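Local coordinates for protein tRNA uridine(34) acetyltransferase (Methanocaldococcus infernus, PDB 6IA8) that forms 5-carboxymethyluridine at wobble position 34 of tRNAs from acetyl-CoA, using radical S-adenosyl-L-methionine chemistry, at residues V65-S70 against L116-R121; T143-E148 against I190-D195; A162-E167 against K176-A181; Y288-I293 against G305-Y310; A421-R426 against M441-L446. All blocks are in the same frame, centred on the assembly; numbering follows the deposited sequence.

How the interactions relate
Four of the contacts belong to the radical SAM part of the enzyme, and interaction 5 to the acetyltransferase part. Interactions 1 and 2 reach the same parallel sheet, with centres about 17 Å apart, and touch where T69 CG2 lies 3.4 Å from F144 CD1. Interaction 3 adjoins interaction 1 through T118 CG2 and A162 CB at 3.7 Å; in sequence it is nested inside the loop closed by interaction 2. Interaction 4 lies farthest from interaction 3, about 43 Å between centres. Interaction 5 contains Q445 and L446 of the predicted acetyl-CoA site. K134, assigned to acetyl-CoA by similarity, has its side chain about 10 Å from that of V65 and about 9 Å from that of M163.

Interaction 1: residues V65-S70 against L116-R121; sequences VAVMTS and LQTRAR
M68 N donates to Q117 OE1 at 2.9 Å with an N-H...O angle of 163°, and Q117 NE2 returns a bond to M68 O, also 2.9 Å and nearly straight at 175°. One side-chain amide thus holds both backbone polar atoms of a single residue at the end of strand 65-68. The two halves differ: NE2 lies in the plane of the M68 carbonyl, on a lone pair, whereas M68 N sits tilted from the plane of the Q117 amide carbonyl. Beyond CG the glutamine chain is extended, which carries the amide over to the strand, and with two bonds its rotation is fixed. Toward the start of the strand the contact is mostly apolar. V67 CG1 touches both Q117 CB, 3.8 Å away, and T118 OG1, whose hydroxyl bonds to P114 O. V65 CG1 rests 4.1 Å from T118 CG2, while V65 and R121 run antiparallel alongside one another, with V65 CG2 4.1 Å from R121 CG. Strand and helix run roughly antiparallel, at 151°, with axes 8.2 Å apart. V67 also bonds through its backbone to I138 and M140 of the next strand. This is a helix packed on the edge strand of the parallel sheet of a radical SAM, TIM-barrel-like fold.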
# COMPACT_ATOMS: atom_id res chain seq x y z
N VAL A 65 8.86 6.75 -5.97
CA VAL A 65 8.84 8.03 -6.66
C VAL A 65 7.46 8.62 -6.41
O VAL A 65 6.48 8.20 -7.03
CB VAL A 65 9.11 7.87 -8.16
CG1 VAL A 65 8.90 9.17 -8.92
CG2 VAL A 65 10.54 7.32 -8.43
N ALA A 66 7.39 9.58 -5.50
CA ALA A 66 6.14 10.23 -5.13
C ALA A 66 6.06 11.58 -5.82
O ALA A 66 6.97 12.40 -5.69
CB ALA A 66 6.07 10.42 -3.62
N VAL A 67 4.97 11.82 -6.55
CA VAL A 67 4.80 13.05 -7.32
C VAL A 67 3.45 13.68 -7.00
O VAL A 67 2.50 13.02 -6.58
CB VAL A 67 4.90 12.79 -8.84
CG1 VAL A 67 6.27 12.20 -9.19
CG2 VAL A 67 3.81 11.89 -9.29
N MET A 68 3.37 15.00 -7.24
CA MET A 68 2.23 15.81 -6.87
C MET A 68 1.49 16.30 -8.11
O MET A 68 2.10 16.71 -9.09
CB MET A 68 2.67 17.02 -6.04
CG MET A 68 2.67 16.82 -4.54
SD MET A 68 1.08 17.24 -3.81
CE MET A 68 1.28 16.60 -2.15
N THR A 69 0.17 16.27 -8.05
CA THR A 69 -0.67 16.78 -9.12
C THR A 69 -0.95 18.26 -8.92
O THR A 69 -0.66 18.84 -7.87
CB THR A 69 -1.98 16.00 -9.19
OG1 THR A 69 -2.64 16.08 -7.92
CG2 THR A 69 -1.71 14.55 -9.53
N SER A 70 -1.52 18.88 -9.96
CA SER A 70 -1.79 20.31 -9.94
C SER A 70 -2.97 20.63 -9.01
O SER A 70 -3.88 19.81 -8.85
CB SER A 70 -2.11 20.84 -11.34
OG SER A 70 -0.94 20.96 -12.11
N LEU A 116 9.09 16.24 -15.00
CA LEU A 116 10.21 16.81 -14.26
C LEU A 116 10.27 16.24 -12.85
O LEU A 116 11.36 15.98 -12.33
CB LEU A 116 10.10 18.33 -14.22
CG LEU A 116 10.03 19.02 -15.58
CD1 LEU A 116 9.93 20.54 -15.39
CD2 LEU A 116 11.25 18.68 -16.44
N GLN A 117 9.11 16.05 -12.21
CA GLN A 117 9.11 15.47 -10.87
C GLN A 117 9.66 14.04 -10.88
O GLN A 117 10.49 13.66 -10.06
CB GLN A 117 7.69 15.49 -10.30
CG GLN A 117 7.19 16.86 -9.86
CD GLN A 117 5.80 16.78 -9.30
OE1 GLN A 117 5.62 16.57 -8.09
NE2 GLN A 117 4.81 16.93 -10.16
N THR A 118 9.18 13.23 -11.82
CA THR A 118 9.63 11.86 -11.87
C THR A 118 11.12 11.78 -12.20
O THR A 118 11.89 11.10 -11.51
CB THR A 118 8.80 11.11 -12.91
OG1 THR A 118 7.40 11.17 -12.56
CG2 THR A 118 9.25 9.64 -13.01
N ARG A 119 11.55 12.49 -13.23
CA ARG A 119 12.96 12.49 -13.60
C ARG A 119 13.84 12.96 -12.43
O ARG A 119 14.87 12.34 -12.12
CB ARG A 119 13.17 13.38 -14.83
CG ARG A 119 14.61 13.70 -15.15
CD ARG A 119 15.26 12.68 -16.04
NE ARG A 119 16.65 13.02 -16.36
CZ ARG A 119 17.49 12.19 -16.98
NH1 ARG A 119 17.07 10.99 -17.37
NH2 ARG A 119 18.74 12.56 -17.21
N ALA A 120 13.46 14.06 -11.78
CA ALA A 120 14.31 14.62 -10.74
C ALA A 120 14.49 13.64 -9.57
O ALA A 120 15.58 13.54 -8.99
CB ALA A 120 13.73 15.96 -10.24
N ARG A 121 13.43 12.92 -9.22
CA ARG A 121 13.52 11.96 -8.13
C ARG A 121 14.42 10.79 -8.51
O ARG A 121 15.21 10.31 -7.69
CB ARG A 121 12.11 11.47 -7.76
CG ARG A 121 12.07 10.56 -6.54
CD ARG A 121 12.57 11.23 -5.28
NE ARG A 121 12.84 10.26 -4.22
CZ ARG A 121 13.55 10.52 -3.13
NH1 ARG A 121 14.07 11.73 -2.95
NH2 ARG A 121 13.76 9.58 -2.22

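Interaction 2: residues T143-E148 against I190-D195; sequences TFPARE and IETRPD
T143 is met by the end of R193, whose chain comes up to the T143 methyl with the guanidinium oblique to it; the arginine is present in two conformers, so this loose contact at the outer rim is doubtful. A short 3-10 turn follows over residues 144-146, with A146 N bonded to T143 O at 3.0 Å, and it presents the next two side chains to the strand together. In F144 CB already faces the strand, and with CG anti to the backbone N (chi1 -172°) the ring continues that way. Its CD2 meets I190 CG2 at 4.1 Å, the two side chains crossing at about a right angle. L208 of helix 199-208 touches both F144 and I190, so the pair belongs to a larger apolar layer, which I156 of helix 149-164 joins on the phenylalanine. In the sheet of the radical SAM fold, the loop following strand 134-140 here folds against the C-terminal end of the neighbouring parallel strand 184-192. P145 makes the closest approach. Its CG lies 4.0 Å from I190 CG2, and CD is 3.9 Å from E191 O. The ring meets the T192 side chain at a slant, P145 CG only 3.2 Å from T192 OG1, a hydroxyl that has a weak hydrogen bond with Y196 O.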
# COMPACT_ATOMS: atom_id res chain seq x y z
N THR A 143 -7.12 14.04 -4.90
CA THR A 143 -8.16 14.46 -5.82
C THR A 143 -7.94 13.95 -7.23
O THR A 143 -8.73 14.29 -8.13
CB THR A 143 -8.26 15.99 -5.83
OG1 THR A 143 -7.02 16.54 -6.30
CG2 THR A 143 -8.55 16.52 -4.44
N PHE A 144 -6.91 13.14 -7.45
CA PHE A 144 -6.55 12.74 -8.82
C PHE A 144 -7.69 12.05 -9.54
O PHE A 144 -7.95 12.39 -10.72
CB PHE A 144 -5.30 11.85 -8.76
CG PHE A 144 -4.71 11.53 -10.12
CD1 PHE A 144 -4.13 12.51 -10.89
CD2 PHE A 144 -4.71 10.23 -10.60
CE1 PHE A 144 -3.59 12.21 -12.10
CE2 PHE A 144 -4.16 9.91 -11.80
CZ PHE A 144 -3.59 10.89 -12.56
N PRO A 145 -8.45 11.13 -8.92
CA PRO A 145 -9.53 10.46 -9.66
C PRO A 145 -10.69 11.36 -9.99
O PRO A 145 -11.52 10.99 -10.82
CB PRO A 145 -9.97 9.33 -8.70
CG PRO A 145 -8.80 9.14 -7.76
CD PRO A 145 -8.20 10.51 -7.60
N ALA A 146 -10.76 12.55 -9.40
CA ALA A 146 -11.80 13.51 -9.73
C ALA A 146 -11.38 14.46 -10.85
O ALA A 146 -12.22 15.20 -11.37
CB ALA A 146 -12.18 14.34 -8.50
N ARG A 147 -10.10 14.46 -11.23
CA ARG A 147 -9.65 15.31 -12.33
C ARG A 147 -10.17 14.78 -13.68
O ARG A 147 -10.59 13.63 -13.81
CB ARG A 147 -8.12 15.40 -12.36
CG ARG A 147 -7.49 15.91 -11.07
CD ARG A 147 -7.79 17.38 -10.86
NE ARG A 147 -7.15 18.21 -11.88
CZ ARG A 147 -5.90 18.68 -11.80
NH1 ARG A 147 -5.15 18.39 -10.75
NH2 ARG A 147 -5.42 19.45 -12.77
N GLU A 148 -10.12 15.65 -14.68
CA GLU A 148 -10.49 15.24 -16.03
C GLU A 148 -9.65 14.04 -16.46
O GLU A 148 -8.45 13.96 -16.18
CB GLU A 148 -10.28 16.40 -17.00
CG GLU A 148 -10.53 17.81 -16.45
CD GLU A 148 -9.30 18.41 -15.78
OE1 GLU A 148 -8.99 18.01 -14.63
OE2 GLU A 148 -8.62 19.28 -16.40
N ILE A 190 -2.44 5.20 -6.15
CA ILE A 190 -3.24 6.41 -6.29
C ILE A 190 -3.93 6.68 -4.96
O ILE A 190 -4.56 5.78 -4.40
CB ILE A 190 -4.26 6.28 -7.43
CG1 ILE A 190 -3.52 6.08 -8.75
CG2 ILE A 190 -5.13 7.57 -7.55
CD1 ILE A 190 -4.42 5.92 -9.91
N GLU A 191 -3.77 7.88 -4.44
CA GLU A 191 -4.46 8.27 -3.22
C GLU A 191 -5.78 8.92 -3.60
O GLU A 191 -5.84 9.70 -4.55
CB GLU A 191 -3.60 9.25 -2.41
CG GLU A 191 -2.20 8.75 -2.12
CD GLU A 191 -1.41 9.68 -1.22
OE1 GLU A 191 -1.81 10.86 -1.07
OE2 GLU A 191 -0.40 9.24 -0.65
N THR A 192 -6.83 8.59 -2.85
CA THR A 192 -8.13 9.17 -3.19
C THR A 192 -9.04 9.25 -1.99
O THR A 192 -8.88 8.51 -1.02
CB THR A 192 -8.84 8.36 -4.29
OG1 THR A 192 -9.98 9.08 -4.80
CG2 THR A 192 -9.28 7.00 -3.74
N ARG A 193 -10.00 10.18 -2.05
CA ARG A 193 -11.04 10.24 -1.03
C ARG A 193 -12.00 9.08 -1.24
O ARG A 193 -12.25 8.69 -2.38
CB ARG A 193 -11.80 11.57 -1.10
CG ARG A 193 -10.92 12.80 -1.01
CD ARG A 193 -11.77 14.07 -0.95
NE ARG A 193 -10.97 15.28 -1.08
CZ ARG A 193 -11.40 16.50 -0.77
NH1 ARG A 193 -10.59 17.54 -0.91
NH2 ARG A 193 -12.63 16.67 -0.30
N PRO A 194 -12.54 8.50 -0.17
CA PRO A 194 -13.41 7.32 -0.33
C PRO A 194 -14.59 7.56 -1.25
O PRO A 194 -15.04 6.61 -1.89
CB PRO A 194 -13.87 7.02 1.09
CG PRO A 194 -12.75 7.56 1.97
CD PRO A 194 -12.30 8.82 1.26
N ASP A 195 -15.11 8.78 -1.34
CA ASP A 195 -16.26 9.05 -2.20
C ASP A 195 -15.88 9.34 -3.65
O ASP A 195 -16.77 9.54 -4.47
CB ASP A 195 -17.09 10.22 -1.65
CG ASP A 195 -16.26 11.47 -1.41
OD1 ASP A 195 -15.07 11.36 -1.04
OD2 ASP A 195 -16.81 12.58 -1.59

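Interaction 3: residues A162-E167 against K176-A181; sequences AMNERE and KINETA
N164 and N178 cross at about a right angle, their amide planes 38° apart, and N178 ND2 donates to N164 OD1 at 3.0 Å. The bond is fairly straight (160°). N164 OD1 lies in the amide plane of N178, but the donor is tilted from the N164 carbonyl plane. N178 gets there with CG anti to its backbone N (chi1 -172°). N178 OD1 also accepts from C185 N, N178 ND2 donates to H183 O, and N164 ND2 bonds to A174 O. I177 lies obliquely against N164, its CG2 3.5 Å from N164 CG, and A181 CB comes to 3.5 Å from N164 OD1. On the rim R166 runs across I177 at about a right angle, so that I177 CD1 sits over the centre of one guanidinium face, 3.4 Å from R166 CZ. Both R166 NE, at 2.9 Å, and R166 NH2 converge on the backbone carbonyl oxygen of E167. The contact joins the last turn of helix 149-164 to helix 171-178, outside the parallel radical SAM sheet; E179 makes salt bridges to R499 and R503 of the acetyltransferase part. Both asparagine amides are therefore held on more than one side, while an aliphatic methyl covers an arginine whose edge is already engaged.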
# COMPACT_ATOMS: atom_id res chain seq x y z
N ALA A 162 9.25 9.84 -18.39
CA ALA A 162 10.47 10.10 -17.65
C ALA A 162 11.18 8.80 -17.30
O ALA A 162 12.41 8.73 -17.35
CB ALA A 162 10.18 10.87 -16.37
N MET A 163 10.42 7.77 -16.94
CA MET A 163 11.05 6.48 -16.65
C MET A 163 11.60 5.87 -17.91
O MET A 163 12.68 5.25 -17.88
CB MET A 163 10.04 5.52 -16.01
CG MET A 163 9.45 6.02 -14.70
SD MET A 163 8.28 4.78 -14.08
CE MET A 163 7.07 5.86 -13.31
N ASN A 164 10.85 5.97 -19.03
CA ASN A 164 11.28 5.38 -20.30
C ASN A 164 12.44 6.15 -20.92
O ASN A 164 13.16 5.60 -21.76
CB ASN A 164 10.12 5.34 -21.31
CG ASN A 164 8.95 4.49 -20.83
OD1 ASN A 164 9.10 3.62 -19.99
ND2 ASN A 164 7.77 4.75 -21.39
N GLU A 165 12.60 7.41 -20.56
CA GLU A 165 13.59 8.29 -21.17
C GLU A 165 13.35 8.47 -22.66
O GLU A 165 14.28 8.51 -23.48
CB GLU A 165 15.01 7.79 -20.91
CG GLU A 165 15.43 7.84 -19.44
CD GLU A 165 16.72 7.09 -19.18
OE1 GLU A 165 16.86 6.48 -18.10
OE2 GLU A 165 17.60 7.09 -20.07
N ARG A 166 12.08 8.62 -23.03
CA ARG A 166 11.72 8.98 -24.40
C ARG A 166 10.26 9.41 -24.45
O ARG A 166 9.44 9.03 -23.60
CB ARG A 166 11.97 7.81 -25.36
CG ARG A 166 11.22 6.55 -24.99
CD ARG A 166 10.99 5.68 -26.24
NE ARG A 166 9.96 6.24 -27.12
CZ ARG A 166 9.49 5.65 -28.21
NH1 ARG A 166 9.95 4.45 -28.57
NH2 ARG A 166 8.55 6.24 -28.94
N GLU A 167 9.93 10.20 -25.46
CA GLU A 167 8.57 10.65 -25.69
C GLU A 167 7.72 9.49 -26.18
O GLU A 167 8.21 8.50 -26.71
CB GLU A 167 8.58 11.79 -26.71
CG GLU A 167 7.22 12.38 -27.01
CD GLU A 167 6.55 13.00 -25.79
OE1 GLU A 167 6.24 12.25 -24.85
OE2 GLU A 167 6.32 14.23 -25.78
N LYS A 176 3.41 0.43 -22.81
CA LYS A 176 4.02 -0.69 -23.53
C LYS A 176 5.53 -0.55 -23.51
O LYS A 176 6.25 -1.52 -23.26
CB LYS A 176 3.50 -0.73 -24.96
CG LYS A 176 4.02 -1.88 -25.80
N ILE A 177 6.02 0.66 -23.78
CA ILE A 177 7.46 0.89 -23.74
C ILE A 177 8.02 0.56 -22.36
O ILE A 177 9.09 -0.04 -22.23
CB ILE A 177 7.78 2.34 -24.13
CG1 ILE A 177 7.42 2.59 -25.60
CG2 ILE A 177 9.25 2.65 -23.81
CD1 ILE A 177 7.44 4.06 -25.99
N ASN A 178 7.30 0.96 -21.30
CA ASN A 178 7.82 0.79 -19.94
C ASN A 178 7.95 -0.68 -19.55
O ASN A 178 8.74 -1.00 -18.66
CB ASN A 178 6.91 1.52 -18.94
CG ASN A 178 7.49 1.55 -17.56
OD1 ASN A 178 7.06 0.84 -16.69
ND2 ASN A 178 8.49 2.37 -17.37
N GLU A 179 7.23 -1.58 -20.22
CA GLU A 179 7.29 -2.99 -19.85
C GLU A 179 8.70 -3.54 -19.92
O GLU A 179 9.01 -4.52 -19.22
CB GLU A 179 6.37 -3.84 -20.74
CG GLU A 179 4.90 -3.51 -20.57
CD GLU A 179 3.99 -4.37 -21.38
OE1 GLU A 179 4.50 -5.35 -21.92
OE2 GLU A 179 2.78 -4.08 -21.46
N THR A 180 9.57 -2.94 -20.77
CA THR A 180 10.95 -3.39 -20.93
C THR A 180 11.96 -2.26 -20.76
O THR A 180 13.11 -2.37 -21.23
CB THR A 180 11.14 -4.05 -22.30
OG1 THR A 180 10.80 -3.12 -23.32
CG2 THR A 180 10.26 -5.27 -22.46
N ALA A 181 11.57 -1.18 -20.09
CA ALA A 181 12.45 -0.02 -19.95
C ALA A 181 13.53 -0.27 -18.88
O ALA A 181 13.51 -1.26 -18.14
CB ALA A 181 11.63 1.22 -19.59

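Interaction 4: residues Y288-I293 against G305-Y310; sequences YPCLVI and GEFKPY
Two waters bridge a single backbone carbonyl to one residue across the contact. C290 O accepts from water 1 at 2.8 Å, and that water accepts in turn from Y310 N at 2.7 Å. Water 2 donates to C290 O at 3.0 Å. It also donates to Y310 O, at 2.9 Å. Both backbone polar atoms of Y310 are thereby tied to one oxygen without a direct bond between the segments. Beside the waters the contact is apolar. C290 SG, set anti to the backbone N (chi1 -173°), comes to 3.7 Å from F307 CZ; measured to the ring centroid it stands 57° off the normal, an oblique sulfur-aromatic contact. V292 CG2 also meets the F307 ring obliquely, 3.4 Å from CE2, the two side chains heading toward one another. The same methyl touches P309 CG at 3.9 Å, so it fills the angle between phenylalanine and proline. P309 in turn places its N over one face of the F307 ring, near the rim. Helix 297-303 covers the valine through Y299 and W302, and P260 touches F307. The whole forms a buried junction in the C-terminal part of the radical SAM region, where the chain leaving strand 284-287 meets the loop that links helices 297-303 and 312-325.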
# COMPACT_ATOMS: atom_id res chain seq x y z
N TYR A 288 -1.11 8.17 11.47
CA TYR A 288 -0.38 9.26 12.12
C TYR A 288 -1.37 10.10 12.91
O TYR A 288 -2.47 10.36 12.39
CB TYR A 288 0.37 10.17 11.13
CG TYR A 288 1.54 10.88 11.79
CD1 TYR A 288 2.77 10.25 11.91
CD2 TYR A 288 1.41 12.16 12.35
CE1 TYR A 288 3.83 10.86 12.53
CE2 TYR A 288 2.50 12.79 12.97
CZ TYR A 288 3.69 12.12 13.06
OH TYR A 288 4.78 12.69 13.67
N PRO A 289 -1.05 10.53 14.12
CA PRO A 289 -2.03 11.28 14.92
C PRO A 289 -2.45 12.56 14.24
O PRO A 289 -1.69 13.16 13.48
CB PRO A 289 -1.30 11.56 16.24
CG PRO A 289 0.16 11.37 15.92
CD PRO A 289 0.21 10.31 14.85
N CYS A 290 -3.70 12.96 14.48
CA CYS A 290 -4.25 14.19 13.93
C CYS A 290 -3.48 15.38 14.48
O CYS A 290 -3.19 15.44 15.67
CB CYS A 290 -5.73 14.27 14.31
SG CYS A 290 -6.60 15.62 13.54
N LEU A 291 -3.13 16.31 13.59
CA LEU A 291 -2.33 17.48 13.92
C LEU A 291 -3.13 18.74 13.64
O LEU A 291 -4.09 18.72 12.87
CB LEU A 291 -1.02 17.52 13.11
CG LEU A 291 -0.08 16.33 13.17
CD1 LEU A 291 0.96 16.40 12.07
CD2 LEU A 291 0.58 16.23 14.54
N VAL A 292 -2.68 19.85 14.23
CA VAL A 292 -3.25 21.17 14.00
C VAL A 292 -2.28 21.94 13.11
O VAL A 292 -1.18 22.32 13.56
CB VAL A 292 -3.50 21.92 15.32
CG1 VAL A 292 -4.03 23.32 15.04
CG2 VAL A 292 -4.49 21.12 16.19
N ILE A 293 -2.68 22.18 11.87
CA ILE A 293 -1.91 22.99 10.93
C ILE A 293 -2.72 24.24 10.60
O ILE A 293 -3.91 24.14 10.28
CB ILE A 293 -1.57 22.20 9.66
CG1 ILE A 293 -0.33 21.33 9.88
CG2 ILE A 293 -1.35 23.13 8.49
CD1 ILE A 293 -0.57 20.12 10.74
N GLY A 305 -11.34 26.12 20.89
CA GLY A 305 -11.33 25.30 22.07
C GLY A 305 -12.08 23.99 21.93
O GLY A 305 -12.43 23.38 22.94
N GLU A 306 -12.29 23.53 20.70
CA GLU A 306 -13.02 22.30 20.43
C GLU A 306 -12.12 21.09 20.27
O GLU A 306 -12.62 19.96 20.22
CB GLU A 306 -13.87 22.48 19.17
CG GLU A 306 -14.69 21.26 18.77
CD GLU A 306 -15.66 21.54 17.64
OE1 GLU A 306 -16.43 20.63 17.28
OE2 GLU A 306 -15.68 22.65 17.09
N PHE A 307 -10.81 21.28 20.20
CA PHE A 307 -9.91 20.21 19.79
C PHE A 307 -8.59 20.36 20.54
O PHE A 307 -7.92 21.39 20.41
CB PHE A 307 -9.69 20.26 18.26
CG PHE A 307 -8.69 19.26 17.74
CD1 PHE A 307 -8.63 17.98 18.25
CD2 PHE A 307 -7.82 19.60 16.73
CE1 PHE A 307 -7.73 17.07 17.77
CE2 PHE A 307 -6.90 18.69 16.25
CZ PHE A 307 -6.86 17.42 16.77
N LYS A 308 -8.25 19.35 21.33
CA LYS A 308 -6.93 19.22 21.93
C LYS A 308 -6.27 17.99 21.32
O LYS A 308 -6.65 16.87 21.67
CB LYS A 308 -7.02 19.08 23.45
N PRO A 309 -5.30 18.14 20.42
CA PRO A 309 -4.74 16.95 19.75
C PRO A 309 -3.91 16.14 20.73
O PRO A 309 -3.50 16.62 21.79
CB PRO A 309 -3.86 17.53 18.63
CG PRO A 309 -3.43 18.88 19.18
CD PRO A 309 -4.63 19.39 19.98
N TYR A 310 -3.67 14.89 20.35
CA TYR A 310 -2.82 14.02 21.14
C TYR A 310 -1.44 14.63 21.30
O TYR A 310 -0.91 15.23 20.36
CB TYR A 310 -2.68 12.66 20.45
CG TYR A 310 -3.83 11.68 20.62
CD1 TYR A 310 -3.85 10.49 19.90
CD2 TYR A 310 -4.88 11.94 21.48
CE1 TYR A 310 -4.89 9.59 20.04
CE2 TYR A 310 -5.91 11.04 21.64
CZ TYR A 310 -5.91 9.86 20.91
OH TYR A 310 -6.93 8.96 21.06
O HOH W 1 -4.37 14.20 17.85
O HOH W 2 -0.91 14.93 17.51

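Interaction 5: residues A421-R426 against M441-L446; sequences AFLRLR and MLVRQL
R426, R424 and Q445 have the most surface buried here. R424 and Q445 form an antiparallel hydrogen-bonded pair whose side chains lie side by side and point the same way. R424 N donates to Q445 O, and R424 NE reaches Q445 OE1 at 2.9 Å (156°), the oxygen lying at the guanidinium edge. Water 3 donates to Q445 OE1 at 2.7 Å and accepts from R424 NH2, so two donors grip that oxygen. F422 CE2 meets it edge-on at 3.5 Å. R424 O accepts from R444 N at 2.8 Å; R444 and Q445 both face R424, a classic beta bulge. GNAT folds characteristically bulge in this strand, which splays from its parallel neighbour, here 489-492, to admit acetyl-CoA, consistent with Q445 and L446 being predicted contacts. R426 extends fully from CG to NE, its CB 4.0 Å from R444 NE. On the other face L425 CD1 packs 3.6 Å from M441 CG. R424 NH1 has the W329 carbonyl and a long, weak ion pair with D283. E406 of the same sheet pairs with R426 and R444, and from the radical SAM side D246 pairs with R426 and D283 with R444, probably balancing the buried charge from both domains.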
# COMPACT_ATOMS: atom_id res chain seq x y z
N ALA A 421 8.25 -13.91 1.57
CA ALA A 421 7.45 -13.64 0.38
C ALA A 421 6.00 -13.90 0.73
O ALA A 421 5.70 -14.71 1.61
CB ALA A 421 7.87 -14.52 -0.79
N PHE A 422 5.09 -13.25 -0.01
CA PHE A 422 3.68 -13.47 0.25
C PHE A 422 2.88 -13.22 -1.02
O PHE A 422 3.34 -12.54 -1.95
CB PHE A 422 3.19 -12.59 1.43
CG PHE A 422 3.15 -11.13 1.14
CD1 PHE A 422 4.22 -10.34 1.49
CD2 PHE A 422 2.03 -10.54 0.59
CE1 PHE A 422 4.22 -8.97 1.25
CE2 PHE A 422 2.02 -9.15 0.33
CZ PHE A 422 3.11 -8.38 0.66
N LEU A 423 1.68 -13.79 -1.05
CA LEU A 423 0.76 -13.66 -2.17
C LEU A 423 -0.64 -13.49 -1.59
O LEU A 423 -1.03 -14.22 -0.67
CB LEU A 423 0.82 -14.88 -3.08
CG LEU A 423 -0.07 -14.92 -4.30
CD1 LEU A 423 0.57 -15.80 -5.39
CD2 LEU A 423 -1.48 -15.40 -4.00
N ARG A 424 -1.39 -12.53 -2.16
CA ARG A 424 -2.76 -12.23 -1.77
C ARG A 424 -3.71 -12.77 -2.84
O ARG A 424 -3.71 -12.28 -3.98
CB ARG A 424 -2.94 -10.73 -1.60
CG ARG A 424 -2.11 -10.09 -0.51
CD ARG A 424 -2.51 -8.63 -0.36
NE ARG A 424 -1.63 -7.82 0.47
CZ ARG A 424 -1.64 -7.82 1.80
NH1 ARG A 424 -2.42 -8.65 2.45
NH2 ARG A 424 -0.82 -7.02 2.47
N LEU A 425 -4.44 -13.83 -2.51
CA LEU A 425 -5.39 -14.47 -3.41
C LEU A 425 -6.80 -14.22 -2.90
O LEU A 425 -7.07 -14.31 -1.70
CB LEU A 425 -5.12 -15.97 -3.45
CG LEU A 425 -5.90 -16.82 -4.45
CD1 LEU A 425 -5.46 -16.51 -5.88
CD2 LEU A 425 -5.64 -18.32 -4.15
N ARG A 426 -7.73 -13.91 -3.80
CA ARG A 426 -9.08 -13.57 -3.38
C ARG A 426 -10.13 -14.31 -4.21
O ARG A 426 -10.03 -14.39 -5.44
CB ARG A 426 -9.31 -12.05 -3.49
CG ARG A 426 -10.79 -11.65 -3.19
CD ARG A 426 -10.99 -10.10 -3.20
NE ARG A 426 -12.40 -9.76 -3.02
CZ ARG A 426 -13.01 -9.71 -1.84
NH1 ARG A 426 -12.30 -9.91 -0.75
NH2 ARG A 426 -14.30 -9.43 -1.76
N MET A 441 -10.54 -16.49 -9.94
CA MET A 441 -9.81 -16.16 -8.73
C MET A 441 -8.85 -15.01 -9.03
O MET A 441 -8.31 -14.92 -10.13
CB MET A 441 -9.02 -17.37 -8.21
CG MET A 441 -8.87 -17.42 -6.69
SD MET A 441 -10.25 -18.35 -5.90
CE MET A 441 -9.72 -18.19 -4.21
N LEU A 442 -8.62 -14.14 -8.05
CA LEU A 442 -7.77 -12.96 -8.25
C LEU A 442 -6.49 -13.04 -7.43
O LEU A 442 -6.54 -13.22 -6.20
CB LEU A 442 -8.53 -11.69 -7.85
CG LEU A 442 -9.92 -11.46 -8.48
CD1 LEU A 442 -10.54 -10.22 -7.84
CD2 LEU A 442 -9.79 -11.28 -9.97
N VAL A 443 -5.35 -12.85 -8.09
CA VAL A 443 -4.07 -12.63 -7.42
C VAL A 443 -3.90 -11.12 -7.31
O VAL A 443 -3.54 -10.46 -8.28
CB VAL A 443 -2.91 -13.28 -8.16
CG1 VAL A 443 -1.63 -12.90 -7.46
CG2 VAL A 443 -3.10 -14.80 -8.19
N ARG A 444 -4.19 -10.57 -6.14
CA ARG A 444 -4.12 -9.13 -5.94
C ARG A 444 -2.70 -8.63 -5.68
O ARG A 444 -2.41 -7.45 -5.93
CB ARG A 444 -5.01 -8.72 -4.77
CG ARG A 444 -6.47 -9.24 -4.94
CD ARG A 444 -7.44 -8.52 -4.00
NE ARG A 444 -7.19 -8.83 -2.61
CZ ARG A 444 -6.55 -8.04 -1.75
NH1 ARG A 444 -6.36 -8.49 -0.51
NH2 ARG A 444 -6.15 -6.83 -2.11
N GLN A 445 -1.82 -9.50 -5.22
CA GLN A 445 -0.45 -9.08 -4.99
C GLN A 445 0.44 -10.31 -4.90
O GLN A 445 0.02 -11.33 -4.34
CB GLN A 445 -0.32 -8.30 -3.67
CG GLN A 445 1.12 -7.86 -3.32
CD GLN A 445 1.16 -6.79 -2.25
OE1 GLN A 445 0.26 -6.71 -1.40
NE2 GLN A 445 2.19 -5.93 -2.31
N LEU A 446 1.65 -10.21 -5.43
CA LEU A 446 2.73 -11.17 -5.20
C LEU A 446 3.94 -10.33 -4.85
O LEU A 446 4.33 -9.45 -5.63
CB LEU A 446 3.04 -12.01 -6.44
CG LEU A 446 4.33 -12.82 -6.36
CD1 LEU A 446 4.29 -13.87 -5.25
CD2 LEU A 446 4.60 -13.49 -7.72
O HOH W 3 0.30 -4.94 0.60